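Local coordinates for fiber protein (Duck adenovirus 1, PDB 6ITX), which probably attaches the virus to host-cell receptors through the trimeric C-terminal head domain of its fiber, at residues A[162-167]-A[262-267]; A[206-211]-A[247-252]; A[143-148]-A[281-286]. All blocks are in the same frame, centred on the assembly; numbering follows the deposited sequence.

Contact 1. Residues A[162-167]-A[262-267]; sequences GLVLCP and AIYMVF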
loop_
_atom_site.group_PDB
_atom_site.type_symbol
_atom_site.label_atom_id
_atom_site.label_comp_id
_atom_site.label_asym_id
_atom_site.label_seq_id
_atom_site.Cartn_x
_atom_site.Cartn_y
_atom_site.Cartn_z
ATOM N N GLY A 162 -12.822 0.709 16.323
ATOM C CA GLY A 162 -12.489 1.993 15.718
ATOM C C GLY A 162 -11.599 2.806 16.643
ATOM O O GLY A 162 -11.790 2.810 17.862
ATOM N N LEU A 163 -10.634 3.494 16.054
ATOM C CA LEU A 163 -9.690 4.323 16.785
ATOM C C LEU A 163 -9.607 5.666 16.095
ATOM O O LEU A 163 -9.874 5.788 14.902
ATOM C CB LEU A 163 -8.285 3.722 16.806
ATOM C CG LEU A 163 -8.146 2.349 17.438
ATOM C CD1 LEU A 163 -6.854 1.747 16.960
ATOM C CD2 LEU A 163 -8.167 2.477 18.962
ATOM N N VAL A 164 -9.202 6.676 16.835
ATOM C CA VAL A 164 -8.918 7.964 16.235
ATOM C C VAL A 164 -7.473 8.296 16.527
ATOM O O VAL A 164 -6.982 8.048 17.634
ATOM C CB VAL A 164 -9.869 9.068 16.747
ATOM C CG1 VAL A 164 -9.579 10.390 16.063
ATOM C CG2 VAL A 164 -11.339 8.650 16.529
ATOM N N LEU A 165 -6.786 8.808 15.513
ATOM C CA LEU A 165 -5.460 9.386 15.657
ATOM C C LEU A 165 -5.626 10.888 15.641
ATOM O O LEU A 165 -6.162 11.432 14.675
ATOM C CB LEU A 165 -4.526 8.969 14.522
ATOM C CG LEU A 165 -4.374 7.491 14.210
ATOM C CD1 LEU A 165 -3.060 7.291 13.469
ATOM C CD2 LEU A 165 -4.461 6.627 15.485
ATOM N N CYS A 166 -5.153 11.559 16.685
ATOM C CA CYS A 166 -5.212 13.015 16.772
ATOM C C CYS A 166 -3.804 13.556 16.967
ATOM O O CYS A 166 -3.408 13.898 18.090
ATOM C CB CYS A 166 -6.131 13.471 17.901
ATOM S SG CYS A 166 -6.523 15.218 17.763
ATOM N N PRO A 167 -3.021 13.654 15.896
ATOM C CA PRO A 167 -1.659 14.202 16.034
ATOM C C PRO A 167 -1.627 15.635 16.541
ATOM O O PRO A 167 -0.575 16.088 17.007
ATOM C CB PRO A 167 -1.081 14.091 14.611
ATOM C CG PRO A 167 -2.244 13.877 13.717
ATOM C CD PRO A 167 -3.341 13.248 14.520
ATOM N N ALA A 262 -8.816 14.826 11.921
ATOM C CA ALA A 262 -8.117 13.703 12.519
ATOM C C ALA A 262 -8.256 12.515 11.573
ATOM O O ALA A 262 -8.838 12.640 10.493
ATOM C CB ALA A 262 -8.660 13.412 13.916
ATOM N N ILE A 263 -7.724 11.352 11.962
ATOM C CA ILE A 263 -7.822 10.142 11.146
ATOM C C ILE A 263 -8.575 9.070 11.925
ATOM O O ILE A 263 -8.168 8.704 13.035
ATOM C CB ILE A 263 -6.446 9.617 10.719
ATOM C CG1 ILE A 263 -5.745 10.638 9.835
ATOM C CG2 ILE A 263 -6.598 8.332 9.957
ATOM C CD1 ILE A 263 -4.690 11.408 10.597
ATOM N N TYR A 264 -9.671 8.572 11.339
ATOM C CA TYR A 264 -10.413 7.433 11.868
ATOM C C TYR A 264 -9.897 6.147 11.240
ATOM O O TYR A 264 -9.584 6.097 10.047
ATOM C CB TYR A 264 -11.914 7.574 11.587
ATOM C CG TYR A 264 -12.784 6.437 12.104
ATOM C CD1 TYR A 264 -12.938 6.209 13.475
ATOM C CD2 TYR A 264 -13.475 5.609 11.227
ATOM C CE1 TYR A 264 -13.744 5.179 13.958
ATOM C CE2 TYR A 264 -14.300 4.573 11.702
ATOM C CZ TYR A 264 -14.429 4.359 13.069
ATOM O OH TYR A 264 -15.238 3.328 13.548
ATOM N N MET A 265 -9.801 5.107 12.050
ATOM C CA MET A 265 -9.272 3.832 11.599
ATOM C C MET A 265 -10.130 2.744 12.195
ATOM O O MET A 265 -10.185 2.612 13.419
ATOM C CB MET A 265 -7.826 3.665 12.032
ATOM C CG MET A 265 -6.974 4.787 11.509
ATOM S SD MET A 265 -5.259 4.383 11.622
ATOM C CE MET A 265 -4.716 4.944 10.048
ATOM N N VAL A 266 -10.822 1.988 11.353
ATOM C CA VAL A 266 -11.592 0.848 11.826
ATOM C C VAL A 266 -10.881 -0.418 11.372
ATOM O O VAL A 266 -10.457 -0.522 10.213
ATOM C CB VAL A 266 -13.058 0.904 11.358
ATOM C CG1 VAL A 266 -13.153 1.156 9.877
ATOM C CG2 VAL A 266 -13.775 -0.375 11.757
ATOM N N PHE A 267 -10.691 -1.343 12.309
ATOM C CA PHE A 267 -10.009 -2.612 12.085
ATOM C C PHE A 267 -11.044 -3.720 12.083
ATOM O O PHE A 267 -11.887 -3.778 12.986
ATOM C CB PHE A 267 -8.990 -2.901 13.189
ATOM C CG PHE A 267 -7.856 -1.937 13.246
ATOM C CD1 PHE A 267 -8.040 -0.660 13.720
ATOM C CD2 PHE A 267 -6.595 -2.317 12.834
ATOM C CE1 PHE A 267 -6.990 0.219 13.773
ATOM C CE2 PHE A 267 -5.538 -1.439 12.872
ATOM C CZ PHE A 267 -5.729 -0.172 13.346
#
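The Y264 ring lies against residues 162-164, with V164 CG2 at its edge, near the ring plane and 4.2 Å from Y264 CD1. The same CD1 comes within 3.4 Å of L163 O, and Y264 OH is 3.7 Å from G162 CA. With CG anti to the backbone N (chi1 -180°), the ring swings alongside the neighbouring strand, and its hydroxyl is hydrogen-bonded to K218 N. The second ring, F267, is met by one methyl: L163 CD1 is 3.5 Å from F267 CE1, while F161 stacks on this ring from the same strand as L163.

Four backbone bonds join the antiparallel pair, whose short axes run at 155°. L163 and L165 exchange bonds with M265 and I263 respectively as hydrogen-bonded pairs; G162-V266 and V164-Y264 are the non-hydrogen-bonded pairs. The bonds at the L165 end are the straighter ones, L165 N to I263 O having an N-H...O angle of 173° over 2.8 Å.

L163, L165, I263 and M265 share one face. There the M265 and L165 side chains cross, M265 SD lying 4.1 Å from L165 CD1, in a chain bent at its third torsion. I139, I141, F296 and Y298 of strands 134-144 and 288-299 cover this face, as expected of the beta-sandwich of an adenovirus fiber head. At the end of the pairing the A262 methyl lies 3.8 Å from V164 CG1. Other peptide groups find partners outside the pair: V164 N bonds to S178 OG and V164 O weakly to W180 NE1, while A262, Y264 and V266 bond to strand 241-253. Chemically, the contact is a backbone ladder within apolar packing: all the touching residues are buried, the tyrosine hydroxyl included, and side chain meets side chain through apolar contacts.

Contact 2. Residues A[206-211]-A[247-252]; sequences NRVNLA and YVCPCT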
loop_
_atom_site.group_PDB
_atom_site.type_symbol
_atom_site.label_atom_id
_atom_site.label_comp_id
_atom_site.label_asym_id
_atom_site.label_seq_id
_atom_site.Cartn_x
_atom_site.Cartn_y
_atom_site.Cartn_z
ATOM N N ASN A 206 -14.720 13.675 2.121
ATOM C CA ASN A 206 -14.366 12.287 2.440
ATOM C C ASN A 206 -13.912 12.187 3.889
ATOM O O ASN A 206 -12.841 11.657 4.191
ATOM C CB ASN A 206 -13.238 11.735 1.569
ATOM C CG ASN A 206 -13.512 11.855 0.089
ATOM O OD1 ASN A 206 -13.030 12.781 -0.555
ATOM N ND2 ASN A 206 -14.248 10.898 -0.469
ATOM N N ARG A 207 -14.695 12.731 4.809
ATOM C CA ARG A 207 -14.362 12.644 6.219
ATOM C C ARG A 207 -15.645 12.451 7.003
ATOM O O ARG A 207 -16.665 13.068 6.692
ATOM C CB ARG A 207 -13.633 13.903 6.708
ATOM C CG ARG A 207 -14.399 15.165 6.360
ATOM C CD ARG A 207 -13.844 16.425 6.975
ATOM N NE ARG A 207 -14.612 17.563 6.476
ATOM C CZ ARG A 207 -14.452 18.828 6.846
ATOM N NH1 ARG A 207 -15.234 19.750 6.300
ATOM N NH2 ARG A 207 -13.531 19.179 7.748
ATOM N N VAL A 208 -15.591 11.615 8.012
ATOM C CA VAL A 208 -16.773 11.302 8.798
ATOM C C VAL A 208 -16.805 12.197 10.038
ATOM O O VAL A 208 -15.766 12.501 10.639
ATOM C CB VAL A 208 -16.775 9.809 9.165
ATOM C CG1 VAL A 208 -15.492 9.435 9.903
ATOM C CG2 VAL A 208 -18.009 9.438 9.952
ATOM N N ASN A 209 -18.002 12.671 10.386
ATOM C CA ASN A 209 -18.248 13.336 11.659
ATOM C C ASN A 209 -18.458 12.270 12.731
ATOM O O ASN A 209 -19.245 11.340 12.530
ATOM C CB ASN A 209 -19.487 14.228 11.534
ATOM C CG ASN A 209 -19.488 15.392 12.513
ATOM O OD1 ASN A 209 -18.514 15.620 13.235
ATOM N ND2 ASN A 209 -20.581 16.155 12.521
ATOM N N LEU A 210 -17.762 12.387 13.859
ATOM C CA LEU A 210 -17.853 11.395 14.930
ATOM C C LEU A 210 -18.533 11.969 16.165
ATOM O O LEU A 210 -18.336 13.137 16.519
ATOM C CB LEU A 210 -16.476 10.869 15.343
ATOM C CG LEU A 210 -15.605 10.200 14.285
ATOM C CD1 LEU A 210 -14.336 9.707 14.955
ATOM C CD2 LEU A 210 -16.333 9.056 13.551
ATOM N N ALA A 211 -19.302 11.125 16.842
ATOM C CA ALA A 211 -19.853 11.499 18.134
ATOM C C ALA A 211 -18.728 11.648 19.161
ATOM O O ALA A 211 -17.660 11.035 19.047
ATOM C CB ALA A 211 -20.883 10.459 18.592
ATOM N N TYR A 247 -9.144 0.208 7.646
ATOM C CA TYR A 247 -9.854 1.159 6.797
ATOM C C TYR A 247 -9.550 2.551 7.320
ATOM O O TYR A 247 -9.884 2.870 8.469
ATOM C CB TYR A 247 -11.366 0.899 6.782
ATOM C CG TYR A 247 -11.720 -0.488 6.314
ATOM C CD1 TYR A 247 -11.557 -1.566 7.157
ATOM C CD2 TYR A 247 -12.205 -0.724 5.021
ATOM C CE1 TYR A 247 -11.851 -2.833 6.755
ATOM C CE2 TYR A 247 -12.509 -2.005 4.605
ATOM C CZ TYR A 247 -12.316 -3.063 5.490
ATOM O OH TYR A 247 -12.600 -4.370 5.158
ATOM N N VAL A 248 -8.902 3.369 6.493
ATOM C CA VAL A 248 -8.494 4.704 6.897
ATOM C C VAL A 248 -9.449 5.700 6.275
ATOM O O VAL A 248 -9.757 5.626 5.078
ATOM C CB VAL A 248 -7.048 5.008 6.484
ATOM C CG1 VAL A 248 -6.694 6.419 6.875
ATOM C CG2 VAL A 248 -6.097 4.005 7.087
ATOM N N CYS A 249 -9.907 6.624 7.078
ATOM C CA CYS A 249 -10.813 7.658 6.642
ATOM C C CYS A 249 -10.661 8.819 7.606
ATOM O O CYS A 249 -10.839 8.639 8.824
ATOM C CB CYS A 249 -12.258 7.175 6.630
ATOM S SG CYS A 249 -13.351 8.524 6.201
ATOM N N PRO A 250 -10.310 10.006 7.119
ATOM C CA PRO A 250 -10.213 11.158 8.015
ATOM C C PRO A 250 -11.552 11.465 8.677
ATOM O O PRO A 250 -12.622 11.078 8.204
ATOM C CB PRO A 250 -9.754 12.282 7.082
ATOM C CG PRO A 250 -8.919 11.553 6.080
ATOM C CD PRO A 250 -9.712 10.295 5.808
ATOM N N CYS A 251 -11.476 12.150 9.815
ATOM C CA CYS A 251 -12.660 12.393 10.624
ATOM C C CYS A 251 -12.583 13.756 11.295
ATOM O O CYS A 251 -11.512 14.367 11.420
ATOM C CB CYS A 251 -12.814 11.333 11.703
ATOM S SG CYS A 251 -11.356 11.381 12.753
ATOM N N THR A 252 -13.749 14.203 11.744
ATOM C CA THR A 252 -13.914 15.399 12.549
ATOM C C THR A 252 -14.858 15.075 13.695
ATOM O O THR A 252 -15.803 14.290 13.537
ATOM C CB THR A 252 -14.449 16.566 11.709
ATOM O OG1 THR A 252 -14.143 17.787 12.382
ATOM C CG2 THR A 252 -15.957 16.471 11.506
#
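V208 and C251 form the close-packed centre of this parallel pairing, with V208 CG1 3.7 Å from C251 CB. That methyl sits between the backbone N and the carbonyl carbon (chi1 56°), a rotation that brings it over the 247-252 strand. L210 closes the same side: its CD1 is 3.9 Å from C251 CB, and both residues also touch V164. C249 adds its sulfur beside the loop that precedes strand 208-210, C249 SG to N206 O 3.8 Å.

Three backbone bonds give the ladder. V208 N donates to P250 O, T252 N to V208 O at 2.9 Å, and L210 N to T252 O at 2.8 Å. V208 thus uses both peptide groups, on two different partners, as a parallel register requires. The two short axes meet at 46°, and the pairing spans two bridges, V208-C251 and N209-T252.

The other side is looser. T252 is covered most by the partner segment, yet it and R207 are partly exposed, and N209 is exposed. R207 meets P250 O through its CA, at 3.1 Å, and its CB; the extended chain beyond leaves the contact, its guanidinium bonding to N261 and T204. Only N206 reaches another subunit, packing on T291 of that chain. The chemistry implies a short strand tied by backbone bonds, with V208 and L210 packed on C251 on one side, while R207 and N206 bond to residues outside the contact.

Contact 3. Residues A[143-148]-A[281-286]; sequences ATAGYW and SNTPPN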
loop_
_atom_site.group_PDB
_atom_site.type_symbol
_atom_site.label_atom_id
_atom_site.label_comp_id
_atom_site.label_asym_id
_atom_site.label_seq_id
_atom_site.Cartn_x
_atom_site.Cartn_y
_atom_site.Cartn_z
ATOM N N ALA A 143 -3.898 -6.041 21.937
ATOM C CA ALA A 143 -5.090 -6.090 22.769
ATOM C C ALA A 143 -5.159 -7.386 23.578
ATOM O O ALA A 143 -4.572 -8.413 23.220
ATOM C CB ALA A 143 -6.349 -5.938 21.918
ATOM N N THR A 144 -5.895 -7.325 24.691
ATOM C CA THR A 144 -6.185 -8.496 25.507
ATOM C C THR A 144 -7.687 -8.634 25.703
ATOM O O THR A 144 -8.423 -7.644 25.743
ATOM C CB THR A 144 -5.502 -8.433 26.888
ATOM O OG1 THR A 144 -5.990 -7.303 27.621
ATOM C CG2 THR A 144 -3.995 -8.339 26.753
ATOM N N ALA A 145 -8.141 -9.876 25.840
ATOM C CA ALA A 145 -9.562 -10.098 26.095
ATOM C C ALA A 145 -9.979 -9.493 27.428
ATOM O O ALA A 145 -11.119 -9.016 27.570
ATOM C CB ALA A 145 -9.882 -11.590 26.059
ATOM N N GLY A 146 -9.061 -9.480 28.401
ATOM C CA GLY A 146 -9.387 -8.932 29.709
ATOM C C GLY A 146 -9.808 -7.483 29.623
ATOM O O GLY A 146 -10.746 -7.055 30.299
ATOM N N TYR A 147 -9.144 -6.721 28.753
ATOM C CA TYR A 147 -9.487 -5.333 28.523
ATOM C C TYR A 147 -10.407 -5.153 27.326
ATOM O O TYR A 147 -10.548 -4.033 26.817
ATOM C CB TYR A 147 -8.214 -4.524 28.357
ATOM C CG TYR A 147 -7.505 -4.351 29.658
ATOM C CD1 TYR A 147 -8.000 -3.482 30.633
ATOM C CD2 TYR A 147 -6.353 -5.070 29.938
ATOM C CE1 TYR A 147 -7.350 -3.320 31.835
ATOM C CE2 TYR A 147 -5.697 -4.920 31.137
ATOM C CZ TYR A 147 -6.196 -4.046 32.083
ATOM O OH TYR A 147 -5.528 -3.907 33.275
ATOM N N TRP A 148 -11.021 -6.227 26.863
ATOM C CA TRP A 148 -12.027 -6.159 25.823
ATOM C C TRP A 148 -13.384 -6.364 26.464
ATOM O O TRP A 148 -13.492 -6.871 27.579
ATOM C CB TRP A 148 -11.785 -7.225 24.752
ATOM C CG TRP A 148 -12.225 -6.826 23.399
ATOM C CD1 TRP A 148 -13.437 -7.083 22.814
ATOM C CD2 TRP A 148 -11.456 -6.101 22.434
ATOM N NE1 TRP A 148 -13.466 -6.549 21.555
ATOM C CE2 TRP A 148 -12.266 -5.938 21.295
ATOM C CE3 TRP A 148 -10.155 -5.576 22.421
ATOM C CZ2 TRP A 148 -11.824 -5.277 20.158
ATOM C CZ3 TRP A 148 -9.721 -4.913 21.288
ATOM C CH2 TRP A 148 -10.557 -4.772 20.174
ATOM N N SER A 281 -16.583 -15.056 28.353
ATOM C CA SER A 281 -16.218 -14.879 29.750
ATOM C C SER A 281 -15.357 -16.021 30.271
ATOM O O SER A 281 -14.746 -15.888 31.342
ATOM C CB SER A 281 -17.475 -14.758 30.612
ATOM O OG SER A 281 -18.260 -15.941 30.521
ATOM N N ASN A 282 -15.309 -17.138 29.550
ATOM C CA ASN A 282 -14.435 -18.246 29.882
ATOM C C ASN A 282 -13.126 -18.178 29.108
ATOM O O ASN A 282 -12.429 -19.194 28.984
ATOM C CB ASN A 282 -15.149 -19.580 29.637
ATOM C CG ASN A 282 -15.209 -19.951 28.171
ATOM O OD1 ASN A 282 -15.515 -19.120 27.320
ATOM N ND2 ASN A 282 -14.898 -21.212 27.865
ATOM N N THR A 283 -12.789 -16.993 28.574
ATOM C CA THR A 283 -11.505 -16.743 27.921
ATOM C C THR A 283 -10.576 -16.047 28.897
ATOM O O THR A 283 -10.924 -14.967 29.384
ATOM C CB THR A 283 -11.689 -15.875 26.683
ATOM O OG1 THR A 283 -12.454 -16.596 25.707
ATOM C CG2 THR A 283 -10.329 -15.461 26.107
ATOM N N PRO A 284 -9.408 -16.597 29.214
ATOM C CA PRO A 284 -8.555 -15.956 30.214
ATOM C C PRO A 284 -8.139 -14.570 29.765
ATOM O O PRO A 284 -8.013 -14.299 28.555
ATOM C CB PRO A 284 -7.354 -16.910 30.324
ATOM C CG PRO A 284 -7.578 -17.980 29.326
ATOM C CD PRO A 284 -8.990 -17.977 28.921
ATOM N N PRO A 285 -7.923 -13.648 30.704
ATOM C CA PRO A 285 -7.719 -12.249 30.308
ATOM C C PRO A 285 -6.434 -12.014 29.561
ATOM O O PRO A 285 -6.370 -11.065 28.780
ATOM C CB PRO A 285 -7.734 -11.499 31.639
ATOM C CG PRO A 285 -7.255 -12.513 32.624
ATOM C CD PRO A 285 -7.818 -13.827 32.158
ATOM N N ASN A 286 -5.416 -12.841 29.768
ATOM C CA ASN A 286 -4.111 -12.681 29.133
ATOM C C ASN A 286 -4.090 -13.136 27.672
ATOM O O ASN A 286 -3.052 -13.002 27.005
ATOM C CB ASN A 286 -3.055 -13.459 29.930
ATOM C CG ASN A 286 -3.390 -14.970 30.047
ATOM O OD1 ASN A 286 -4.480 -15.362 30.527
ATOM N ND2 ASN A 286 -2.457 -15.812 29.602
#
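T283 is the first residue of the 281-286 loop to touch the other segment, its CG2 methyl meeting A145 CB at 3.9 Å. That methyl stands anti to the backbone N, whereas OG1 is turned to N277 O, with which it is hydrogen-bonded. P284 follows with its carbonyl alone: O is 4.1 Å from A145 CB and also accepts from T287 OG1.

P285 carries most of the contact. Its ring CB rests 3.6 Å from G146 CA, and its O accepts the hydrogen bond of G146 N at 3.1 Å. The N-H...O angle is 153°, and with a C=O...N angle of 115° the donor lies in the carbonyl plane, on a lone pair. T144 CB, 3.4 Å from P285 O, packs beside the same oxygen. N286 then leads back toward the sheet.

G146 belongs to a type I turn from A145 to W148, steadied by the bond of W148 N to A145 O. The turn leaves the end of strand 134-144, and the loop leads into strand 288-299. These strands are antiparallel neighbours: A143 bonds with F289 within the pairing, and A145 with T287 beside its end.

From the N terminus the chain first meets 143-148, at the end of strand 134-144, then 162-167 on the next strand, and then 206-211. The return order is reversed: 247-252 closes contact 2, 262-267 closes contact 1 and 281-286 closes contact 3. Contact 2 is therefore nested inside contact 1 and both inside contact 3, with no crossing. Contacts 1 and 2 adjoin, their centres 8 Å apart, because strands 241-253 and 262-271 are sheet neighbours; together they order 208-210, 241-253, 262-271 and 160-165. Contact 3 lies apart, about 23 Å from contact 1 between centres, at the end of 134-144, against the loop leading into 288-299.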